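Local coordinates for putative diflavin flavoprotein A 5 (PDB 4FEK) that probably transfers electrons from NADH to oxygen, reducing it to water, as a modular flavodiiron protein of which this is the N-terminal metallo-beta-lactamase-like domain, at residues Val47-Ile55 with Asp139-Lys147. Sequence-based numbering, arbitrary orientation.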
loop_
_atom_site.group_PDB
_atom_site.type_symbol
_atom_site.label_atom_id
_atom_site.label_comp_id
_atom_site.label_asym_id
_atom_site.label_seq_id
_atom_site.Cartn_x
_atom_site.Cartn_y
_atom_site.Cartn_z
ATOM N N VAL A 47 5.495 7.851 -4.351
ATOM C CA VAL A 47 6.586 8.020 -5.320
ATOM C C VAL A 47 7.851 8.332 -4.540
ATOM O O VAL A 47 7.851 9.244 -3.715
ATOM C CB VAL A 47 6.322 9.198 -6.289
ATOM C CG1 VAL A 47 7.419 9.253 -7.349
ATOM C CG2 VAL A 47 4.939 9.063 -6.939
ATOM N N ILE A 48 8.894 7.531 -4.733
ATOM C CA ILE A 48 10.202 7.838 -4.153
ATOM C C ILE A 48 11.172 8.146 -5.295
ATOM O O ILE A 48 11.369 7.324 -6.198
ATOM C CB ILE A 48 10.777 6.666 -3.329
ATOM C CG1 ILE A 48 9.804 6.245 -2.220
ATOM C CG2 ILE A 48 12.138 7.050 -2.739
ATOM C CD1 ILE A 48 10.088 4.817 -1.686
ATOM N N GLU A 49 11.795 9.321 -5.248
ATOM C CA GLU A 49 12.695 9.717 -6.327
ATOM C C GLU A 49 14.130 9.775 -5.850
ATOM O O GLU A 49 14.546 10.781 -5.277
ATOM C CB GLU A 49 12.318 11.101 -6.865
ATOM C CG GLU A 49 11.029 11.154 -7.642
ATOM C CD GLU A 49 10.730 12.556 -8.155
ATOM O OE1 GLU A 49 11.548 13.476 -7.902
ATOM O OE2 GLU A 49 9.680 12.736 -8.810
ATOM N N GLY A 50 14.890 8.715 -6.074
ATOM C CA GLY A 50 16.304 8.768 -5.766
ATOM C C GLY A 50 17.017 8.998 -7.085
ATOM O O GLY A 50 16.524 9.731 -7.947
ATOM N N ASP A 51 18.164 8.359 -7.243
ATOM C CA ASP A 51 18.771 8.184 -8.550
ATOM C C ASP A 51 17.801 7.469 -9.492
ATOM O O ASP A 51 17.703 7.810 -10.678
ATOM C CB ASP A 51 20.047 7.362 -8.401
ATOM C CG ASP A 51 21.194 8.174 -7.799
ATOM O OD1 ASP A 51 21.187 9.415 -7.957
ATOM O OD2 ASP A 51 22.091 7.575 -7.174
ATOM N N LYS A 52 17.097 6.469 -8.961
ATOM C CA LYS A 52 16.036 5.782 -9.701
ATOM C C LYS A 52 14.686 6.140 -9.093
ATOM O O LYS A 52 14.613 6.510 -7.922
ATOM C CB LYS A 52 16.237 4.258 -9.660
ATOM C CG LYS A 52 17.455 3.762 -10.461
ATOM C CD LYS A 52 17.420 2.238 -10.579
ATOM C CE LYS A 52 18.637 1.695 -11.309
ATOM N NZ LYS A 52 19.854 2.480 -10.953
ATOM N N THR A 53 13.617 6.045 -9.885
ATOM C CA THR A 53 12.284 6.378 -9.385
ATOM C C THR A 53 11.386 5.137 -9.250
ATOM O O THR A 53 11.316 4.300 -10.147
ATOM C CB THR A 53 11.600 7.482 -10.251
ATOM O OG1 THR A 53 12.322 8.710 -10.109
ATOM C CG2 THR A 53 10.185 7.733 -9.784
ATOM N N ALA A 54 10.725 5.013 -8.105
ATOM C CA ALA A 54 9.756 3.944 -7.894
ATOM C C ALA A 54 8.405 4.491 -7.479
ATOM O O ALA A 54 8.301 5.463 -6.721
ATOM C CB ALA A 54 10.268 2.944 -6.821
ATOM N N ILE A 55 7.356 3.861 -7.987
ATOM C CA ILE A 55 6.028 4.115 -7.478
ATOM C C ILE A 55 5.569 2.907 -6.662
ATOM O O ILE A 55 5.918 1.760 -6.949
ATOM C CB ILE A 55 5.012 4.481 -8.582
ATOM C CG1 ILE A 55 4.822 3.353 -9.572
ATOM C CG2 ILE A 55 5.484 5.734 -9.360
ATOM C CD1 ILE A 55 3.925 3.788 -10.760
ATOM N N ASP A 139 18.262 -0.628 -4.186
ATOM C CA ASP A 139 18.812 0.701 -3.962
ATOM C C ASP A 139 18.308 1.678 -5.029
ATOM O O ASP A 139 18.591 1.531 -6.219
ATOM C CB ASP A 139 20.340 0.653 -3.935
ATOM C CG ASP A 139 20.974 2.001 -3.595
ATOM O OD1 ASP A 139 20.257 2.933 -3.173
ATOM O OD2 ASP A 139 22.209 2.118 -3.728
ATOM N N LEU A 140 17.557 2.676 -4.585
ATOM C CA LEU A 140 17.081 3.743 -5.467
ATOM C C LEU A 140 18.120 4.867 -5.593
ATOM O O LEU A 140 17.955 5.800 -6.399
ATOM C CB LEU A 140 15.770 4.317 -4.918
ATOM C CG LEU A 140 14.435 3.796 -5.460
ATOM C CD1 LEU A 140 14.541 2.396 -5.950
ATOM C CD2 LEU A 140 13.299 3.956 -4.431
ATOM N N GLY A 141 19.168 4.791 -4.772
ATOM C CA GLY A 141 20.186 5.827 -4.728
ATOM C C GLY A 141 19.859 6.893 -3.698
ATOM O O GLY A 141 18.757 6.912 -3.136
ATOM N N LYS A 142 20.818 7.787 -3.457
ATOM C CA LYS A 142 20.672 8.888 -2.499
ATOM C C LYS A 142 20.303 8.430 -1.080
ATOM O O LYS A 142 19.768 9.209 -0.271
ATOM C CB LYS A 142 19.676 9.930 -3.029
ATOM C CG LYS A 142 20.162 10.594 -4.316
ATOM C CD LYS A 142 19.058 11.383 -5.019
ATOM C CE LYS A 142 19.569 11.990 -6.331
ATOM N NZ LYS A 142 18.610 12.999 -6.903
ATOM N N GLY A 143 20.584 7.164 -0.791
ATOM C CA GLY A 143 20.322 6.600 0.516
ATOM C C GLY A 143 19.045 5.783 0.576
ATOM O O GLY A 143 18.811 5.074 1.550
ATOM N N HIS A 144 18.227 5.869 -0.468
ATOM C CA HIS A 144 16.929 5.195 -0.478
ATOM C C HIS A 144 17.089 3.728 -0.812
ATOM O O HIS A 144 16.811 3.300 -1.934
ATOM C CB HIS A 144 15.951 5.883 -1.429
ATOM C CG HIS A 144 15.620 7.283 -1.025
ATOM N ND1 HIS A 144 14.603 7.585 -0.141
ATOM C CD2 HIS A 144 16.198 8.464 -1.352
ATOM C CE1 HIS A 144 14.561 8.893 0.044
ATOM N NE2 HIS A 144 15.526 9.447 -0.671
ATOM N N VAL A 145 17.592 2.975 0.160
ATOM C CA VAL A 145 17.687 1.535 0.041
ATOM C C VAL A 145 16.383 0.948 0.577
ATOM O O VAL A 145 15.987 1.219 1.712
ATOM C CB VAL A 145 18.867 0.982 0.844
ATOM C CG1 VAL A 145 18.958 -0.529 0.674
ATOM C CG2 VAL A 145 20.173 1.660 0.424
ATOM N N LEU A 146 15.713 0.159 -0.253
ATOM C CA LEU A 146 14.447 -0.460 0.122
ATOM C C LEU A 146 14.662 -1.861 0.668
ATOM O O LEU A 146 15.289 -2.688 0.009
ATOM C CB LEU A 146 13.544 -0.557 -1.105
ATOM C CG LEU A 146 12.590 0.609 -1.353
ATOM C CD1 LEU A 146 13.145 1.892 -0.831
ATOM C CD2 LEU A 146 12.219 0.705 -2.828
ATOM N N LYS A 147 14.139 -2.123 1.866
ATOM C CA LYS A 147 14.122 -3.472 2.430
ATOM C C LYS A 147 12.726 -4.048 2.211
ATOM O O LYS A 147 11.745 -3.314 2.282
ATOM C CB LYS A 147 14.441 -3.429 3.920
ATOM C CG LYS A 147 15.807 -2.796 4.222
ATOM C CD LYS A 147 16.257 -3.079 5.652
ATOM C CE LYS A 147 17.749 -2.795 5.831
ATOM N NZ LYS A 147 18.188 -3.035 7.238
HETATM O O HOH W 1 15.779 13.166 -5.967
HETATM O O HOH W 2 23.344 7.658 -5.072
HETATM O O HOH W 3 20.400 3.211 -8.031
#
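The turn joining strands 41-49 and 53-56 meets the loop ahead of strand 145-150 through one direct backbone hydrogen bond, Lys52 N to Leu140 O (2.8 Å, N-H...O angle 169°), with Gly50 CA making a CA-H...O contact to the same carbonyl oxygen. The Leu140 side chain carries much of the apolar packing: its CD2 lies 3.7 Å from Ile48 CG2 and 4.0 Å from Ala54 CB, and the side chains of Ile48 and Leu140 cross at about a right angle. With Ile48 CG1 beside the backbone N (chi1 -56°), CG2 points anti to that N and rests over one face of the His144 ring, a CH-pi contact 4.0 Å from the centroid, while CD1 reaches Leu146 CD1 at 4.3 Å. The ring is fixed by two hydrogen bonds, ND1 being paired with Asp164 OD2 and NE2 with Asn17 ND2. Both segments are hairpin turns, one from each sheet of the metallo-beta-lactamase alpha-beta/beta-alpha sandwich, and the contact joins a hairpin of interior strands of one sheet to the edge hairpin (138-139 with 145-150) of the other. The second hairpin closes through a type I' turn, Gly141 to His144, which shares Gly141 with an Asx turn in which Asp139 OD1 accepts from Gly141 N. On the outer side the extended Lys142 chain runs past Gly50 and Asp51, its CE 3.4 Å from Asp51 OD1; Lys142 NZ stays 4.5 Å from Asp51 OD1, too far for a salt bridge. Water bridges Lys142 NZ to Glu49 O, and another joins Lys52 NZ to Asp139 O.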